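Local coordinates for protein malonate decarboxylase subunit alpha (Acinetobacter baumannii ATCC 17978, PDB 6MPR) that probably transfers acyl carrier protein from its acetyl thioester to malonate, the opening step of malonate decarboxylation, at residues R23-K27 / S191-V195; P156-S161 / L184-A188. All coordinates share one frame; numbering follows the deposited sequence. Where two conformers were deposited one is given.

Contact 1 of 2, residues R23-K27 / S191-V195; sequences RRHAK and SDGIV
Lys27 and Asp192 carry this contact between helix 22-34 and the turn before strand 194-199. The tight side is the Lys27 chain. It is fully extended, with CG anti to the backbone N (chi1 170°). Its methylenes pass over Asp192 O, and CG lies 4.0 Å from Ile194 CG1, the two side chains running past each other in opposite directions. Lys27 NZ then donates to Gly193 O at 2.9 Å, almost in line with the carbonyl bond (168°), and also forms a salt bridge with Asp220. Asp192 CG rests 3.6 Å from Arg24 CA, against the helix backbone. Ser191 O sits over one face of the Arg23 guanidinium, 3.2 Å from Arg23 NE, without a hydrogen bond. The second subunit packs on both residues, and Arg23 NH2 bonds its Pro335 O.

The Asp192 carboxylate is the loose, wet side. No salt bridge joins it directly to residues 23-27. Its OD1 accepts from three waters, which lead to Arg24 O, Arg24 NE and Lys27 NZ. Another water lies between Arg23 NE and Asp192 OD2 and probably links them. Arg24 NE stays 4.5 Å from Asp192 OD2.

The arrangement is an N-terminal helix laid on the helix-to-strand turn of a parallel alpha/beta fold.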
ATOM      1  N   ARG A  23      -8.002 -24.500 -12.844  1.00 14.06           N
ATOM      2  CA  ARG A  23      -8.205 -24.170 -11.438  1.00 13.10           C
ATOM      3  C   ARG A  23      -9.659 -24.380 -11.041  1.00 17.10           C
ATOM      4  O   ARG A  23      -9.952 -24.939  -9.973  1.00 14.13           O
ATOM      5  CB  ARG A  23      -7.800 -22.715 -11.162  1.00 13.28           C
ATOM      6  CG  ARG A  23      -6.323 -22.411 -11.369  1.00 11.94           C
ATOM      7  CD  ARG A  23      -5.923 -21.150 -10.604  1.00 19.03           C
ATOM      8  NE  ARG A  23      -6.547 -19.959 -11.174  1.00 15.98           N
ATOM      9  CZ  ARG A  23      -6.031 -18.734 -11.084  1.00 13.75           C
ATOM     10  NH1 ARG A  23      -4.871 -18.533 -10.462  1.00 10.81           N
ATOM     11  NH2 ARG A  23      -6.667 -17.717 -11.638  1.00 11.17           N
ATOM     12  N   ARG A  24     -10.582 -23.908 -11.884  1.00 16.28           N
ATOM     13  CA  ARG A  24     -12.006 -24.076 -11.613  1.00 13.83           C
ATOM     14  C   ARG A  24     -12.379 -25.546 -11.476  1.00 14.89           C
ATOM     15  O   ARG A  24     -13.108 -25.928 -10.553  1.00 16.50           O
ATOM     16  CB  ARG A  24     -12.837 -23.424 -12.718  1.00 16.44           C
ATOM     17  CG  ARG A  24     -14.339 -23.648 -12.531  1.00 15.06           C
ATOM     18  CD  ARG A  24     -15.134 -22.949 -13.622  1.00 20.46           C
ATOM     19  NE  ARG A  24     -14.952 -21.501 -13.533  1.00 20.58           N
ATOM     20  CZ  ARG A  24     -14.994 -20.681 -14.577  1.00 21.89           C
ATOM     21  NH1 ARG A  24     -15.210 -21.166 -15.798  1.00 21.96           N
ATOM     22  NH2 ARG A  24     -14.809 -19.380 -14.397  1.00 19.22           N
ATOM     23  N   HIS A  25     -11.890 -26.392 -12.382  1.00 15.91           N
ATOM     24  CA  HIS A  25     -12.271 -27.804 -12.345  0.55 17.19           C
ATOM     25  C   HIS A  25     -11.668 -28.508 -11.139  1.00 16.93           C
ATOM     26  O   HIS A  25     -12.315 -29.357 -10.514  1.00 19.35           O
ATOM     27  CB  HIS A  25     -11.834 -28.516 -13.621  0.55 18.61           C
ATOM     28  CG  HIS A  25     -12.251 -29.954 -13.674  0.55 23.49           C
ATOM     29  ND1 HIS A  25     -11.378 -30.994 -13.436  0.55 24.93           N
ATOM     30  CD2 HIS A  25     -13.452 -30.522 -13.929  0.55 29.10           C
ATOM     31  CE1 HIS A  25     -12.023 -32.141 -13.544  0.55 22.45           C
ATOM     32  NE2 HIS A  25     -13.283 -31.884 -13.842  0.55 22.76           N
ATOM     33  N   ALA A  26     -10.416 -28.178 -10.802  1.00 16.75           N
ATOM     34  CA  ALA A  26      -9.786 -28.824  -9.656  1.00 17.16           C
ATOM     35  C   ALA A  26     -10.515 -28.474  -8.366  1.00 19.76           C
ATOM     36  O   ALA A  26     -10.764 -29.346  -7.526  1.00 20.74           O
ATOM     37  CB  ALA A  26      -8.307 -28.433  -9.575  1.00 17.14           C
ATOM     38  N   LYS A  27     -10.888 -27.205  -8.199  1.00 15.42           N
ATOM     39  CA  LYS A  27     -11.619 -26.818  -7.000  1.00 16.62           C
ATOM     40  C   LYS A  27     -12.978 -27.500  -6.946  1.00 16.98           C
ATOM     41  O   LYS A  27     -13.419 -27.946  -5.878  1.00 15.46           O
ATOM     42  CB  LYS A  27     -11.770 -25.298  -6.934  1.00 17.17           C
ATOM     43  CG  LYS A  27     -12.729 -24.828  -5.842  1.00 19.04           C
ATOM     44  CD  LYS A  27     -12.822 -23.302  -5.781  1.00 14.12           C
ATOM     45  CE  LYS A  27     -13.866 -22.893  -4.746  1.00 17.53           C
ATOM     46  NZ  LYS A  27     -13.841 -21.440  -4.446  1.00 15.84           N
ATOM     47  N   SER A 191      -9.570 -16.669  -7.455  1.00 10.12           N
ATOM     48  CA  SER A 191      -8.671 -17.488  -8.261  1.00  9.75           C
ATOM     49  C   SER A 191      -8.996 -18.969  -8.105  1.00 15.56           C
ATOM     50  O   SER A 191      -8.129 -19.807  -8.363  1.00 14.61           O
ATOM     51  CB  SER A 191      -7.209 -17.237  -7.893  1.00  9.51           C
ATOM     52  OG  SER A 191      -7.007 -17.445  -6.493  1.00 11.34           O
ATOM     53  N   ASP A 192     -10.216 -19.302  -7.669  1.00 13.10           N
ATOM     54  CA  ASP A 192     -10.602 -20.677  -7.379  1.00 12.83           C
ATOM     55  C   ASP A 192      -9.693 -21.311  -6.330  1.00 14.29           C
ATOM     56  O   ASP A 192      -9.386 -22.504  -6.394  1.00 16.98           O
ATOM     57  CB  ASP A 192     -10.659 -21.500  -8.667  1.00 16.46           C
ATOM     58  CG  ASP A 192     -11.900 -21.177  -9.478  1.00 18.26           C
ATOM     59  OD1 ASP A 192     -13.007 -21.603  -9.069  1.00 19.17           O
ATOM     60  OD2 ASP A 192     -11.779 -20.451 -10.480  1.00 15.69           O
ATOM     61  N   GLY A 193      -9.245 -20.496  -5.357  1.00 12.22           N
ATOM     62  CA  GLY A 193      -8.754 -21.014  -4.101  1.00 11.86           C
ATOM     63  C   GLY A 193      -9.919 -21.450  -3.231  1.00 11.59           C
ATOM     64  O   GLY A 193     -11.087 -21.267  -3.578  1.00 11.61           O
ATOM     65  N   ILE A 194      -9.604 -22.057  -2.091  1.00 10.33           N
ATOM     66  CA  ILE A 194     -10.632 -22.549  -1.173  1.00 12.82           C
ATOM     67  C   ILE A 194     -10.517 -21.795   0.151  1.00 16.81           C
ATOM     68  O   ILE A 194      -9.443 -21.761   0.767  1.00 14.65           O
ATOM     69  CB  ILE A 194     -10.524 -24.071  -0.985  1.00  9.84           C
ATOM     70  CG1 ILE A 194     -10.734 -24.752  -2.349  1.00 14.57           C
ATOM     71  CG2 ILE A 194     -11.529 -24.546   0.062  1.00 12.90           C
ATOM     72  CD1 ILE A 194     -10.699 -26.239  -2.311  1.00 18.11           C
ATOM     73  N   VAL A 195     -11.620 -21.175   0.574  1.00 13.62           N
ATOM     74  CA  VAL A 195     -11.647 -20.282   1.734  1.00 10.15           C
ATOM     75  C   VAL A 195     -12.495 -20.961   2.800  1.00 13.75           C
ATOM     76  O   VAL A 195     -13.676 -21.253   2.572  1.00 11.98           O
ATOM     77  CB  VAL A 195     -12.199 -18.896   1.359  1.00 10.35           C
ATOM     78  CG1 VAL A 195     -12.366 -17.969   2.585  1.00 10.10           C
ATOM     79  CG2 VAL A 195     -11.285 -18.209   0.302  1.00 11.60           C
TER
HETATM   80  O   HOH W   1      -9.564 -19.790 -11.844  1.00 15.53           O
HETATM   81  O   HOH W   2      -8.232 -24.711  -7.965  1.00 16.93           O
HETATM   82  O   HOH W   3     -14.572 -23.997  -8.970  1.00 24.86           O
HETATM   83  O   HOH W   4     -15.008 -20.531 -10.809  1.00 25.75           O
HETATM   84  O   HOH W   5     -14.671 -20.392  -7.008  1.00 34.59           O

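Contact 2 of 2, residues P156-S161 / L184-A188; sequences PNVVLS and LIEPA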
ATOM      1  N   PRO A 156      -2.734 -17.777  -3.323  1.00 12.46           N
ATOM      2  CA  PRO A 156      -3.002 -18.836  -2.343  1.00 11.16           C
ATOM      3  C   PRO A 156      -3.996 -19.855  -2.871  1.00 13.25           C
ATOM      4  O   PRO A 156      -4.969 -19.517  -3.554  1.00 14.50           O
ATOM      5  CB  PRO A 156      -3.567 -18.069  -1.139  1.00 12.75           C
ATOM      6  CG  PRO A 156      -4.242 -16.877  -1.761  1.00 13.92           C
ATOM      7  CD  PRO A 156      -3.379 -16.503  -2.960  1.00 11.86           C
ATOM      8  N   ASN A 157      -3.728 -21.121  -2.559  1.00 13.36           N
ATOM      9  CA  ASN A 157      -4.648 -22.211  -2.889  1.00 10.68           C
ATOM     10  C   ASN A 157      -5.724 -22.411  -1.837  1.00 10.42           C
ATOM     11  O   ASN A 157      -6.833 -22.868  -2.168  1.00 13.70           O
ATOM     12  CB  ASN A 157      -3.883 -23.526  -3.042  1.00  9.77           C
ATOM     13  CG  ASN A 157      -2.836 -23.459  -4.116  1.00 13.65           C
ATOM     14  OD1 ASN A 157      -1.640 -23.533  -3.839  1.00 13.77           O
ATOM     15  ND2 ASN A 157      -3.279 -23.341  -5.364  1.00 14.00           N
ATOM     16  N   VAL A 158      -5.408 -22.105  -0.577  1.00 10.67           N
ATOM     17  CA  VAL A 158      -6.296 -22.304   0.562  1.00 10.24           C
ATOM     18  C   VAL A 158      -6.099 -21.121   1.500  1.00 11.94           C
ATOM     19  O   VAL A 158      -4.969 -20.672   1.720  1.00 10.97           O
ATOM     20  CB  VAL A 158      -5.995 -23.623   1.308  1.00  9.24           C
ATOM     21  CG1 VAL A 158      -6.918 -23.787   2.529  1.00 11.16           C
ATOM     22  CG2 VAL A 158      -6.096 -24.822   0.356  1.00 11.50           C
ATOM     23  N   VAL A 159      -7.192 -20.608   2.043  1.00  9.19           N
ATOM     24  CA  VAL A 159      -7.130 -19.597   3.094  1.00  9.85           C
ATOM     25  C   VAL A 159      -7.934 -20.088   4.290  1.00 13.36           C
ATOM     26  O   VAL A 159      -9.108 -20.454   4.146  1.00 11.33           O
ATOM     27  CB  VAL A 159      -7.643 -18.232   2.604  1.00 10.75           C
ATOM     28  CG1 VAL A 159      -7.583 -17.216   3.731  1.00  8.35           C
ATOM     29  CG2 VAL A 159      -6.808 -17.738   1.412  1.00 12.11           C
ATOM     30  N   LEU A 160      -7.297 -20.085   5.466  1.00  9.26           N
ATOM     31  CA  LEU A 160      -7.882 -20.523   6.739  1.00  9.25           C
ATOM     32  C   LEU A 160      -7.975 -19.294   7.637  1.00 11.57           C
ATOM     33  O   LEU A 160      -6.952 -18.781   8.111  1.00 11.45           O
ATOM     34  CB  LEU A 160      -7.027 -21.613   7.385  1.00  8.70           C
ATOM     35  CG  LEU A 160      -6.718 -22.844   6.533  1.00  9.01           C
ATOM     36  CD1 LEU A 160      -5.775 -23.787   7.317  1.00 11.23           C
ATOM     37  CD2 LEU A 160      -8.019 -23.543   6.148  1.00 11.73           C
ATOM     38  N   SER A 161      -9.198 -18.810   7.860  1.00 11.82           N
ATOM     39  CA  SER A 161      -9.422 -17.524   8.508  0.52  9.19           C
ATOM     40  C   SER A 161     -10.428 -17.679   9.637  1.00 10.37           C
ATOM     41  O   SER A 161     -11.024 -18.738   9.830  1.00 10.94           O
ATOM     42  CB  SER A 161      -9.928 -16.467   7.509  0.52  9.25           C
ATOM     43  OG  SER A 161      -8.945 -16.151   6.550  0.52 12.84           O
ATOM     44  N   LEU A 184      -6.470 -11.141   2.821  1.00  9.31           N
ATOM     45  CA  LEU A 184      -6.036 -12.525   2.635  1.00  8.46           C
ATOM     46  C   LEU A 184      -7.052 -13.329   1.833  1.00 11.07           C
ATOM     47  O   LEU A 184      -6.677 -14.233   1.071  1.00 10.50           O
ATOM     48  CB  LEU A 184      -5.811 -13.197   3.994  1.00  9.17           C
ATOM     49  CG  LEU A 184      -4.826 -12.544   4.963  1.00  8.66           C
ATOM     50  CD1 LEU A 184      -4.825 -13.269   6.313  1.00 10.94           C
ATOM     51  CD2 LEU A 184      -3.423 -12.476   4.364  1.00  8.33           C
ATOM     52  N   ILE A 185      -8.349 -13.060   2.031  1.00  7.74           N
ATOM     53  CA  ILE A 185      -9.377 -13.895   1.414  1.00  9.10           C
ATOM     54  C   ILE A 185      -9.576 -13.549  -0.051  1.00  9.46           C
ATOM     55  O   ILE A 185      -9.708 -14.450  -0.887  1.00 10.34           O
ATOM     56  CB  ILE A 185     -10.692 -13.775   2.207  1.00 12.50           C
ATOM     57  CG1 ILE A 185     -10.525 -14.446   3.577  1.00 13.85           C
ATOM     58  CG2 ILE A 185     -11.850 -14.395   1.426  1.00 13.83           C
ATOM     59  CD1 ILE A 185     -11.703 -14.213   4.519  1.00 11.23           C
ATOM     60  N   GLU A 186      -9.628 -12.253  -0.392  1.00  8.45           N
ATOM     61  CA  GLU A 186      -9.960 -11.876  -1.767  1.00  8.99           C
ATOM     62  C   GLU A 186      -9.088 -12.563  -2.811  1.00 10.52           C
ATOM     63  O   GLU A 186      -9.640 -13.064  -3.800  1.00 10.43           O
ATOM     64  CB  GLU A 186      -9.920 -10.352  -1.935  1.00 10.43           C
ATOM     65  CG  GLU A 186     -10.109  -9.940  -3.390  1.00 12.51           C
ATOM     66  CD  GLU A 186     -10.353  -8.455  -3.576  1.00 11.37           C
ATOM     67  OE1 GLU A 186     -10.654  -7.755  -2.571  1.00 13.17           O
ATOM     68  OE2 GLU A 186     -10.261  -8.000  -4.749  1.00 11.90           O
ATOM     69  N   PRO A 187      -7.755 -12.638  -2.670  1.00  9.68           N
ATOM     70  CA  PRO A 187      -6.960 -13.307  -3.721  1.00  9.70           C
ATOM     71  C   PRO A 187      -7.375 -14.744  -3.992  1.00 13.17           C
ATOM     72  O   PRO A 187      -7.377 -15.180  -5.152  1.00 12.65           O
ATOM     73  CB  PRO A 187      -5.527 -13.225  -3.169  1.00  7.75           C
ATOM     74  CG  PRO A 187      -5.531 -11.929  -2.392  1.00  8.79           C
ATOM     75  CD  PRO A 187      -6.890 -11.959  -1.690  1.00  9.78           C
ATOM     76  N   ALA A 188      -7.743 -15.492  -2.951  1.00  9.15           N
ATOM     77  CA  ALA A 188      -8.197 -16.872  -3.120  1.00  9.47           C
ATOM     78  C   ALA A 188      -9.614 -16.941  -3.667  1.00 11.55           C
ATOM     79  O   ALA A 188      -9.930 -17.802  -4.500  1.00 12.50           O
ATOM     80  CB  ALA A 188      -8.142 -17.603  -1.782  1.00  9.03           C
TER
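Val159 points from strand 158-163 into helix 181-189, the helix of a beta-alpha-beta crossover in a parallel sheet. The short axes run nearly antiparallel, at 152° and 8.3 Å apart. The contact is buried and largely apolar, and no hydrogen bond crosses it.

The two Val159 methyls divide the work. CG1 is anti to the backbone N (chi1 179°) and meets Ile185 CG1 at 4.0 Å, where the side chains cross at about a right angle. The other methyl, Val159 CG2, is 3.5 Å from Ala188 CB, tighter than usual for two carbons.

Ile185 has CG1 anti to its carbonyl carbon (chi1 -69°). This lets CG1 and CD1 also lie against Ser161. In the conformer given, Ser161 OG is 3.8 Å from Ile185 CG1, but its polar partner is Glu65. At the other end two proline rings meet at a slant, with Pro156 CD 3.9 Å from Pro187 CB. Pro156 CG also touches Ala188 CB.

Pro187 kinks the helix, since its N has no bond to the preceding turn. Ala188 N bonds only weakly to Ile185 O. Leu184 O is buried with no polar partner in the model, and Val159 CG2 lies 3.5 Å from it.

The centres of the two contacts are about 11 Å apart, and both reach the same eight-stranded parallel sheet. In chain order, residues 23-27 come first, then 156-161, 184-188 and 191-195. Contact 2 therefore falls within the span that contact 1 closes. Helix 181-189 leads directly into strand 194-199, which lies beside strand 158-163. The strands join through backbone hydrogen bonds of Ile194: its O to Val159 N at 2.8 Å and its N to Asn157 O at 2.9 Å. Val195 also packs on Ile185. Contact 2 is thus inside the crossover, and contact 1 adds the N-terminal helix at its turn. Both touch the second subunit, so this region contributes to the dimer interface.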